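Local atomic coordinates of pectate lyase (Bacillus, PDB entry 3VMV), a protein that probably cleaves the polygalacturonate backbone of pectin by beta-elimination, acting as a secreted lyase of polysaccharide lyase family 1. Residues 131-136 against 166-171; 178-183 against 208-213; 194-199 against 216-221. One frame throughout, in Å; residues are numbered along the deposited sequence.

Interaction 1: 131-136 against 166-171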
loop_
_atom_site.group_PDB
_atom_site.type_symbol
_atom_site.label_atom_id
_atom_site.label_comp_id
_atom_site.label_asym_id
_atom_site.label_seq_id
_atom_site.Cartn_x
_atom_site.Cartn_y
_atom_site.Cartn_z
ATOM N N ASN A 131 3.829 11.877 -2.546
ATOM C CA ASN A 131 3.436 12.334 -1.192
ATOM C C ASN A 131 2.051 11.844 -0.850
ATOM O O ASN A 131 1.104 12.584 -0.846
ATOM C CB ASN A 131 3.583 13.853 -1.024
ATOM C CG ASN A 131 5.032 14.245 -0.935
ATOM O OD1 ASN A 131 5.644 14.168 0.150
ATOM N ND2 ASN A 131 5.614 14.570 -2.055
ATOM N N VAL A 132 1.966 10.538 -0.645
ATOM C CA VAL A 132 0.734 9.861 -0.378
ATOM C C VAL A 132 0.889 9.073 0.906
ATOM O O VAL A 132 1.885 8.352 1.058
ATOM C CB VAL A 132 0.458 8.878 -1.491
ATOM C CG1 VAL A 132 -0.796 8.070 -1.211
ATOM C CG2 VAL A 132 0.353 9.581 -2.868
ATOM N N TRP A 133 -0.064 9.232 1.815
ATOM C CA TRP A 133 -0.066 8.522 3.089
ATOM C C TRP A 133 -1.327 7.647 3.160
ATOM O O TRP A 133 -2.445 8.183 3.093
ATOM C CB TRP A 133 -0.034 9.578 4.193
ATOM C CG TRP A 133 0.104 9.014 5.586
ATOM C CD1 TRP A 133 0.678 7.819 5.918
ATOM C CD2 TRP A 133 -0.261 9.652 6.811
ATOM N NE1 TRP A 133 0.669 7.654 7.299
ATOM C CE2 TRP A 133 0.083 8.764 7.861
ATOM C CE3 TRP A 133 -0.887 10.878 7.120
ATOM C CZ2 TRP A 133 -0.128 9.076 9.197
ATOM C CZ3 TRP A 133 -1.091 11.198 8.449
ATOM C CH2 TRP A 133 -0.737 10.289 9.467
ATOM N N ILE A 134 -1.129 6.329 3.243
ATOM C CA ILE A 134 -2.222 5.348 3.309
ATOM C C ILE A 134 -2.135 4.769 4.724
ATOM O O ILE A 134 -1.194 4.021 4.986
ATOM C CB ILE A 134 -1.994 4.313 2.250
ATOM C CG1 ILE A 134 -2.179 4.996 0.893
ATOM C CG2 ILE A 134 -2.983 3.082 2.434
ATOM C CD1 ILE A 134 -1.655 4.163 -0.302
ATOM N N ASP A 135 -3.059 5.191 5.591
ATOM C CA ASP A 135 -2.922 4.959 7.040
ATOM C C ASP A 135 -4.192 4.432 7.674
ATOM O O ASP A 135 -5.275 4.935 7.461
ATOM C CB ASP A 135 -2.509 6.285 7.677
ATOM C CG ASP A 135 -2.371 6.194 9.202
ATOM O OD1 ASP A 135 -1.350 5.652 9.643
ATOM O OD2 ASP A 135 -3.285 6.649 9.903
ATOM N N HIS A 136 -4.067 3.409 8.505
ATOM C CA HIS A 136 -5.183 2.964 9.336
ATOM C C HIS A 136 -6.396 2.499 8.540
ATOM O O HIS A 136 -7.528 2.731 8.919
ATOM C CB HIS A 136 -5.571 4.030 10.385
ATOM C CG HIS A 136 -4.735 3.976 11.629
ATOM N ND1 HIS A 136 -3.696 4.851 11.864
ATOM C CD2 HIS A 136 -4.759 3.122 12.685
ATOM C CE1 HIS A 136 -3.164 4.584 13.051
ATOM N NE2 HIS A 136 -3.774 3.526 13.560
ATOM N N THR A 166 3.955 6.535 2.113
ATOM C CA THR A 166 3.997 5.790 3.377
ATOM C C THR A 166 2.715 5.023 3.559
ATOM O O THR A 166 1.637 5.602 3.443
ATOM C CB THR A 166 4.209 6.723 4.553
ATOM O OG1 THR A 166 5.536 7.254 4.506
ATOM C CG2 THR A 166 4.074 5.973 5.890
ATOM N N VAL A 167 2.856 3.739 3.855
ATOM C CA VAL A 167 1.759 2.820 4.066
ATOM C C VAL A 167 1.923 2.348 5.512
ATOM O O VAL A 167 2.867 1.600 5.819
ATOM C CB VAL A 167 1.926 1.644 3.121
ATOM C CG1 VAL A 167 0.857 0.550 3.341
ATOM C CG2 VAL A 167 1.869 2.167 1.664
ATOM N N SER A 168 1.025 2.800 6.364
ATOM C CA SER A 168 1.187 2.593 7.806
ATOM C C SER A 168 -0.084 2.150 8.490
ATOM O O SER A 168 -1.177 2.608 8.179
ATOM C CB SER A 168 1.717 3.891 8.436
ATOM O OG SER A 168 0.843 4.988 8.223
ATOM N N TRP A 169 0.071 1.290 9.497
ATOM C CA TRP A 169 -1.049 0.956 10.395
ATOM C C TRP A 169 -2.260 0.323 9.713
ATOM O O TRP A 169 -3.360 0.424 10.219
ATOM C CB TRP A 169 -1.499 2.181 11.234
ATOM C CG TRP A 169 -0.372 2.648 12.155
ATOM C CD1 TRP A 169 0.421 3.766 11.996
ATOM C CD2 TRP A 169 0.020 2.033 13.401
ATOM N NE1 TRP A 169 1.281 3.873 13.085
ATOM C CE2 TRP A 169 1.072 2.821 13.938
ATOM C CE3 TRP A 169 -0.404 0.891 14.098
ATOM C CZ2 TRP A 169 1.712 2.502 15.162
ATOM C CZ3 TRP A 169 0.223 0.587 15.329
ATOM C CH2 TRP A 169 1.273 1.404 15.826
ATOM N N ASN A 170 -2.052 -0.325 8.566
ATOM C CA ASN A 170 -3.175 -0.926 7.863
ATOM C C ASN A 170 -3.248 -2.398 8.125
ATOM O O ASN A 170 -2.261 -3.012 8.548
ATOM C CB ASN A 170 -2.998 -0.761 6.341
ATOM C CG ASN A 170 -2.823 0.692 5.917
ATOM O OD1 ASN A 170 -3.793 1.451 5.893
ATOM N ND2 ASN A 170 -1.594 1.064 5.500
ATOM N N LYS A 171 -4.398 -2.994 7.852
ATOM C CA LYS A 171 -4.473 -4.469 7.812
ATOM C C LYS A 171 -4.653 -4.873 6.356
ATOM O O LYS A 171 -5.450 -4.268 5.645
ATOM C CB LYS A 171 -5.655 -4.979 8.609
ATOM C CG LYS A 171 -5.564 -4.632 10.112
ATOM C CD LYS A 171 -6.726 -5.308 10.866
ATOM C CE LYS A 171 -6.582 -5.079 12.383
ATOM N NZ LYS A 171 -7.670 -5.818 13.108
#
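Thr166 comes in beside Trp133: its N donates to Val132 O, and its own O takes the N-H of Ile134, with Ile134 N 2.9 Å from Thr166 O, as between parallel strands on neighbouring coils of a beta-helix. The methyl CG2 runs alongside the indole, 3.9 Å from Trp133 CD1, while OG1 turns to Gln5 and Ala8. Val167 faces the other way, packing with Ile134. Ser168 is the polar junction. Its OG, set by a chi1 of 59° between backbone N and carbonyl carbon, accepts from Trp133 NE1 at 2.8 Å, 20° out of the ring plane, and donates to the anti lone pair of Asp135 OD1 at 2.7 Å. The second carboxylate oxygen, Asp135 OD2, takes His136 ND1, which holds the imidazole by its edge. Trp169 then lays CB over the centre of the His136 ring, 3.4 Å from the centroid, its indole almost coplanar in tilt but shifted off to one side. Asn170 reaches back so that ND2 meets Ile134 O at 3.0 Å from above the carbonyl plane, sharing that oxygen with Ser168 N; OD1 receives Asn137 N. Strand 132-135 lies between strands 105-108 and 165-175, Trp169 stacks on His198 beyond strand 192-197, and Ile134 and Val167 pack onto strand 156-158.

Interaction 2: 178-183 against 208-213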
loop_
_atom_site.group_PDB
_atom_site.type_symbol
_atom_site.label_atom_id
_atom_site.label_comp_id
_atom_site.label_asym_id
_atom_site.label_seq_id
_atom_site.Cartn_x
_atom_site.Cartn_y
_atom_site.Cartn_z
ATOM N N THR A 178 -0.859 -9.377 -3.043
ATOM C CA THR A 178 -1.134 -8.303 -2.070
ATOM C C THR A 178 -0.715 -6.887 -2.504
ATOM O O THR A 178 -1.568 -5.989 -2.549
ATOM C CB THR A 178 -0.521 -8.650 -0.712
ATOM O OG1 THR A 178 -0.784 -10.029 -0.400
ATOM C CG2 THR A 178 -1.148 -7.820 0.420
ATOM N N MET A 179 0.565 -6.686 -2.825
ATOM C CA MET A 179 1.091 -5.346 -3.084
ATOM C C MET A 179 2.161 -5.374 -4.137
ATOM O O MET A 179 3.091 -6.198 -4.086
ATOM C CB MET A 179 1.747 -4.794 -1.823
ATOM C CG MET A 179 0.785 -4.586 -0.695
ATOM S SD MET A 179 1.542 -3.799 0.754
ATOM C CE MET A 179 2.886 -4.919 1.152
ATOM N N LEU A 180 2.070 -4.462 -5.106
ATOM C CA LEU A 180 3.098 -4.322 -6.138
ATOM C C LEU A 180 3.811 -2.973 -5.966
ATOM O O LEU A 180 3.165 -1.953 -5.599
ATOM C CB LEU A 180 2.380 -4.355 -7.509
ATOM C CG LEU A 180 2.887 -4.684 -8.885
ATOM C CD1 LEU A 180 3.403 -6.119 -8.909
ATOM C CD2 LEU A 180 1.749 -4.483 -9.891
ATOM N N VAL A 181 5.121 -2.954 -6.218
ATOM C CA VAL A 181 5.840 -1.702 -6.335
ATOM C C VAL A 181 6.605 -1.813 -7.623
ATOM O O VAL A 181 7.713 -2.367 -7.651
ATOM C CB VAL A 181 6.782 -1.471 -5.126
ATOM C CG1 VAL A 181 7.580 -0.167 -5.297
ATOM C CG2 VAL A 181 5.990 -1.452 -3.825
ATOM N N GLY A 182 6.054 -1.257 -8.698
ATOM C CA GLY A 182 6.590 -1.421 -10.045
ATOM C C GLY A 182 5.920 -2.609 -10.728
ATOM O O GLY A 182 6.046 -3.730 -10.262
ATOM N N HIS A 183 5.219 -2.344 -11.836
ATOM C CA HIS A 183 4.363 -3.353 -12.481
ATOM C C HIS A 183 5.033 -4.073 -13.650
ATOM O O HIS A 183 4.492 -5.048 -14.167
ATOM C CB HIS A 183 3.046 -2.692 -12.974
ATOM C CG HIS A 183 3.205 -1.872 -14.222
ATOM N ND1 HIS A 183 3.952 -0.714 -14.281
ATOM C CD2 HIS A 183 2.780 -2.097 -15.492
ATOM C CE1 HIS A 183 3.963 -0.247 -15.518
ATOM N NE2 HIS A 183 3.263 -1.073 -16.276
ATOM N N VAL A 208 4.369 -9.322 -0.896
ATOM C CA VAL A 208 4.275 -8.572 0.371
ATOM C C VAL A 208 5.510 -7.737 0.709
ATOM O O VAL A 208 6.126 -7.912 1.783
ATOM C CB VAL A 208 3.871 -9.496 1.562
ATOM C CG1 VAL A 208 3.220 -8.684 2.667
ATOM C CG2 VAL A 208 2.884 -10.572 1.092
ATOM N N PRO A 209 5.889 -6.796 -0.183
ATOM C CA PRO A 209 5.394 -6.506 -1.536
ATOM C C PRO A 209 6.248 -7.234 -2.597
ATOM O O PRO A 209 7.346 -7.757 -2.298
ATOM C CB PRO A 209 5.628 -4.991 -1.674
ATOM C CG PRO A 209 6.546 -4.590 -0.465
ATOM C CD PRO A 209 6.959 -5.868 0.195
ATOM N N LEU A 210 5.767 -7.211 -3.840
ATOM C CA LEU A 210 6.588 -7.457 -5.022
ATOM C C LEU A 210 7.259 -6.118 -5.333
ATOM O O LEU A 210 6.561 -5.137 -5.602
ATOM C CB LEU A 210 5.721 -7.925 -6.203
ATOM C CG LEU A 210 6.436 -8.407 -7.460
ATOM C CD1 LEU A 210 5.388 -8.992 -8.412
ATOM C CD2 LEU A 210 7.249 -7.289 -8.178
ATOM N N ILE A 211 8.591 -6.057 -5.194
ATOM C CA ILE A 211 9.284 -4.782 -5.378
ATOM C C ILE A 211 10.205 -4.879 -6.567
ATOM O O ILE A 211 11.137 -5.674 -6.559
ATOM C CB ILE A 211 10.127 -4.374 -4.121
ATOM C CG1 ILE A 211 9.286 -4.420 -2.850
ATOM C CG2 ILE A 211 10.721 -2.952 -4.303
ATOM C CD1 ILE A 211 10.145 -4.341 -1.592
ATOM N N ARG A 212 9.984 -4.023 -7.570
ATOM C CA ARG A 212 10.922 -3.844 -8.674
ATOM C C ARG A 212 11.627 -2.503 -8.546
ATOM O O ARG A 212 10.952 -1.485 -8.421
ATOM C CB ARG A 212 10.240 -3.894 -10.049
ATOM C CG ARG A 212 9.696 -5.260 -10.431
ATOM C CD ARG A 212 8.911 -5.084 -11.735
ATOM N NE ARG A 212 8.518 -6.343 -12.383
ATOM C CZ ARG A 212 7.298 -6.879 -12.265
ATOM N NH1 ARG A 212 6.364 -6.308 -11.501
ATOM N NH2 ARG A 212 7.029 -8.006 -12.914
ATOM N N TYR A 213 12.969 -2.514 -8.593
ATOM C CA TYR A 213 13.822 -1.285 -8.682
ATOM C C TYR A 213 13.865 -0.371 -7.471
ATOM O O TYR A 213 14.924 0.230 -7.180
ATOM C CB TYR A 213 13.460 -0.361 -9.896
ATOM C CG TYR A 213 13.431 -1.068 -11.228
ATOM C CD1 TYR A 213 14.621 -1.423 -11.878
ATOM C CD2 TYR A 213 12.223 -1.421 -11.805
ATOM C CE1 TYR A 213 14.604 -2.116 -13.102
ATOM C CE2 TYR A 213 12.198 -2.103 -13.018
ATOM C CZ TYR A 213 13.391 -2.439 -13.649
ATOM O OH TYR A 213 13.374 -3.126 -14.833
#
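Arg212 reaches across to the end of segment 178-183, and its side chain can be followed outward. CB sits 3.8 Å from Val181 O, the carbonyl that already accepts the N-H of Arg212. CG stands anti to the carbonyl carbon (chi1 -68°), and from there the chain runs extended to NE, with CD passing 3.5 Å from Gly182 O. NE pairs with Asp185 in a salt bridge. NH1 donates to Gly182 O at 2.9 Å, nearly in the guanidinium plane, while His183 C lies over one face of the group. NH2 comes close to Arg234 and has a long, weak ion pair with a bound sulfate. With an alanine in its place, Asp185 would probably lose its charged mate and Gly182 O this donor. Gly182 suits the tight spot, since a CB there would fall only 3.1 Å from Arg212 CB. Behind, Leu180 CD1 meets Leu210 CD1 at 3.5 Å, side by side on one face; on the other, Val181 packs with Ile211 and Pro209, whose preceding peptide is cis. Met179 O takes Leu210 N, and Val181 N gives to Leu210 O. Such in-register pairing of strands from successive turns is the hallmark of the parallel beta-helix of pectate lyases.

Interaction 3: 194-199 against 216-221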
loop_
_atom_site.group_PDB
_atom_site.type_symbol
_atom_site.label_atom_id
_atom_site.label_comp_id
_atom_site.label_asym_id
_atom_site.label_seq_id
_atom_site.Cartn_x
_atom_site.Cartn_y
_atom_site.Cartn_z
ATOM N N ILE A 194 9.396 4.261 -0.842
ATOM C CA ILE A 194 8.175 3.772 -0.163
ATOM C C ILE A 194 8.533 3.249 1.236
ATOM O O ILE A 194 9.465 2.463 1.371
ATOM C CB ILE A 194 7.584 2.577 -0.943
ATOM C CG1 ILE A 194 7.709 2.770 -2.466
ATOM C CG2 ILE A 194 6.156 2.220 -0.482
ATOM C CD1 ILE A 194 6.842 3.940 -3.014
ATOM N N THR A 195 7.751 3.633 2.238
ATOM C CA THR A 195 7.879 3.106 3.598
ATOM C C THR A 195 6.631 2.302 3.920
ATOM O O THR A 195 5.508 2.799 3.728
ATOM C CB THR A 195 7.920 4.299 4.578
ATOM O OG1 THR A 195 9.054 5.113 4.278
ATOM C CG2 THR A 195 7.996 3.822 6.050
ATOM N N TYR A 196 6.821 1.129 4.516
ATOM C CA TYR A 196 5.731 0.373 5.103
ATOM C C TYR A 196 6.051 0.164 6.574
ATOM O O TYR A 196 7.088 -0.406 6.896
ATOM C CB TYR A 196 5.616 -1.008 4.463
ATOM C CG TYR A 196 5.341 -1.036 2.984
ATOM C CD1 TYR A 196 4.058 -1.191 2.498
ATOM C CD2 TYR A 196 6.373 -0.931 2.066
ATOM C CE1 TYR A 196 3.829 -1.230 1.111
ATOM C CE2 TYR A 196 6.130 -0.969 0.677
ATOM C CZ TYR A 196 4.845 -1.132 0.238
ATOM O OH TYR A 196 4.634 -1.150 -1.141
ATOM N N HIS A 197 5.166 0.596 7.461
ATOM C CA HIS A 197 5.395 0.331 8.879
ATOM C C HIS A 197 4.126 0.095 9.646
ATOM O O HIS A 197 3.060 0.639 9.347
ATOM C CB HIS A 197 6.276 1.458 9.525
ATOM C CG HIS A 197 5.557 2.739 9.791
ATOM N ND1 HIS A 197 4.919 3.000 10.991
ATOM C CD2 HIS A 197 5.374 3.841 9.021
ATOM C CE1 HIS A 197 4.383 4.214 10.938
ATOM N NE2 HIS A 197 4.640 4.739 9.750
ATOM N N HIS A 198 4.229 -0.777 10.647
ATOM C CA HIS A 198 3.101 -1.082 11.534
ATOM C C HIS A 198 1.875 -1.614 10.835
ATOM O O HIS A 198 0.769 -1.402 11.286
ATOM C CB HIS A 198 2.777 0.111 12.441
ATOM C CG HIS A 198 3.841 0.379 13.456
ATOM N ND1 HIS A 198 4.884 1.259 13.234
ATOM C CD2 HIS A 198 4.066 -0.182 14.667
ATOM C CE1 HIS A 198 5.670 1.271 14.300
ATOM N NE2 HIS A 198 5.189 0.416 15.186
ATOM N N ASN A 199 2.080 -2.325 9.736
ATOM C CA ASN A 199 0.947 -3.010 9.112
ATOM C C ASN A 199 0.846 -4.445 9.587
ATOM O O ASN A 199 1.848 -5.064 9.983
ATOM C CB ASN A 199 1.111 -3.044 7.578
ATOM C CG ASN A 199 1.237 -1.652 6.971
ATOM O OD1 ASN A 199 0.264 -0.913 6.851
ATOM N ND2 ASN A 199 2.488 -1.261 6.620
ATOM N N VAL A 216 12.948 0.852 -0.576
ATOM C CA VAL A 216 11.812 0.624 0.306
ATOM C C VAL A 216 12.306 0.348 1.726
ATOM O O VAL A 216 13.308 -0.347 1.903
ATOM C CB VAL A 216 11.016 -0.581 -0.205
ATOM C CG1 VAL A 216 9.894 -0.927 0.729
ATOM C CG2 VAL A 216 10.504 -0.306 -1.616
ATOM N N HIS A 217 11.631 0.904 2.728
ATOM C CA HIS A 217 11.893 0.586 4.136
ATOM C C HIS A 217 10.655 -0.093 4.697
ATOM O O HIS A 217 9.570 0.469 4.599
ATOM C CB HIS A 217 12.188 1.890 4.853
ATOM C CG HIS A 217 12.558 1.778 6.308
ATOM N ND1 HIS A 217 12.376 2.848 7.158
ATOM C CD2 HIS A 217 13.113 0.790 7.045
ATOM C CE1 HIS A 217 12.834 2.527 8.362
ATOM N NE2 HIS A 217 13.270 1.282 8.329
ATOM N N MET A 218 10.818 -1.286 5.257
ATOM C CA MET A 218 9.740 -1.961 5.969
ATOM C C MET A 218 10.163 -2.161 7.412
ATOM O O MET A 218 11.143 -2.893 7.663
ATOM C CB MET A 218 9.451 -3.311 5.343
ATOM C CG MET A 218 9.202 -3.211 3.850
ATOM S SD MET A 218 8.516 -4.745 3.160
ATOM C CE MET A 218 6.806 -4.683 3.683
ATOM N N PHE A 219 9.470 -1.473 8.322
ATOM C CA PHE A 219 9.767 -1.681 9.741
ATOM C C PHE A 219 8.542 -1.897 10.595
ATOM O O PHE A 219 7.477 -1.317 10.352
ATOM C CB PHE A 219 10.673 -0.556 10.318
ATOM C CG PHE A 219 10.024 0.830 10.398
ATOM C CD1 PHE A 219 9.482 1.282 11.604
ATOM C CD2 PHE A 219 10.013 1.681 9.302
ATOM C CE1 PHE A 219 8.942 2.552 11.739
ATOM C CE2 PHE A 219 9.442 2.970 9.408
ATOM C CZ PHE A 219 8.910 3.411 10.634
ATOM N N ASN A 220 8.690 -2.748 11.620
ATOM C CA ASN A 220 7.642 -2.889 12.629
ATOM C C ASN A 220 6.330 -3.374 12.045
ATOM O O ASN A 220 5.287 -3.064 12.610
ATOM C CB ASN A 220 7.411 -1.578 13.413
ATOM C CG ASN A 220 8.550 -1.264 14.401
ATOM O OD1 ASN A 220 9.466 -2.108 14.701
ATOM N ND2 ASN A 220 8.519 -0.068 14.902
ATOM N N ASN A 221 6.403 -4.152 10.967
ATOM C CA ASN A 221 5.192 -4.852 10.481
ATOM C C ASN A 221 5.083 -6.253 11.083
ATOM O O ASN A 221 6.095 -6.804 11.577
ATOM C CB ASN A 221 5.205 -4.977 8.954
ATOM C CG ASN A 221 5.401 -3.651 8.263
ATOM O OD1 ASN A 221 4.471 -2.833 8.142
ATOM N ND2 ASN A 221 6.629 -3.410 7.807
#
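Asn221 OD1 is gripped twice by one residue: Asn199 N donates to it at 2.9 Å and Asn199 ND2 at 3.0 Å, the two amide planes lying almost parallel. The other end of the same amide is used too, for Asn221 ND2 reaches Tyr196 O at 3.2 Å from well above the carbonyl plane, and that oxygen also takes Phe219 N. Asn199 in turn gives ND2 to Val167 O and accepts Asn170 N at OD1, while Asn244 repeats the pattern beyond Asn221. This is the asparagine stack at the turns of the parallel beta-helix, one amide per coil. Just before it, on the face that carries Thr195 and His217, His197 and Phe219 pack together. A chi1 of 67° brings the Phe219 ring under His197 CB, 3.4 Å from the centroid; His197's own chi1 of 76° lays its imidazole alongside, the planes 7° from parallel but displaced so far that little overlaps. His197 ND1 and His198 ND1 share a hydrogen bond of 2.8 Å, and His198 has Asn220 CB over one face. On the inner side Tyr196 carries a Met-aromatic contact, Met218 SD lying oblique to its ring, and the ring edge at Tyr196 CE2 meets Val216 CG1 at 3.8 Å.

In the fold
All three contacts join parallel strands of successive coils in one beta-helix. Interaction 1 closes before the others open along the chain; interactions 2 and 3 alternate, because strand 177-181 leads into 192-197 and strand 210-212 into 215-219. Interactions 1 and 3, with centres about 9 Å apart, lie on the same face of the helix, linked through neighbouring strands 165-175 and 192-197: Thr195 O meets Val167 N, and Ser168 CB packs against His197 NE2. Interaction 2 belongs to another face, its centre about 13 Å from that of interaction 3. Across the interior, Met179 and Val181 touch Tyr196, and Pro209 touches Met218, so the two faces enclose a common core.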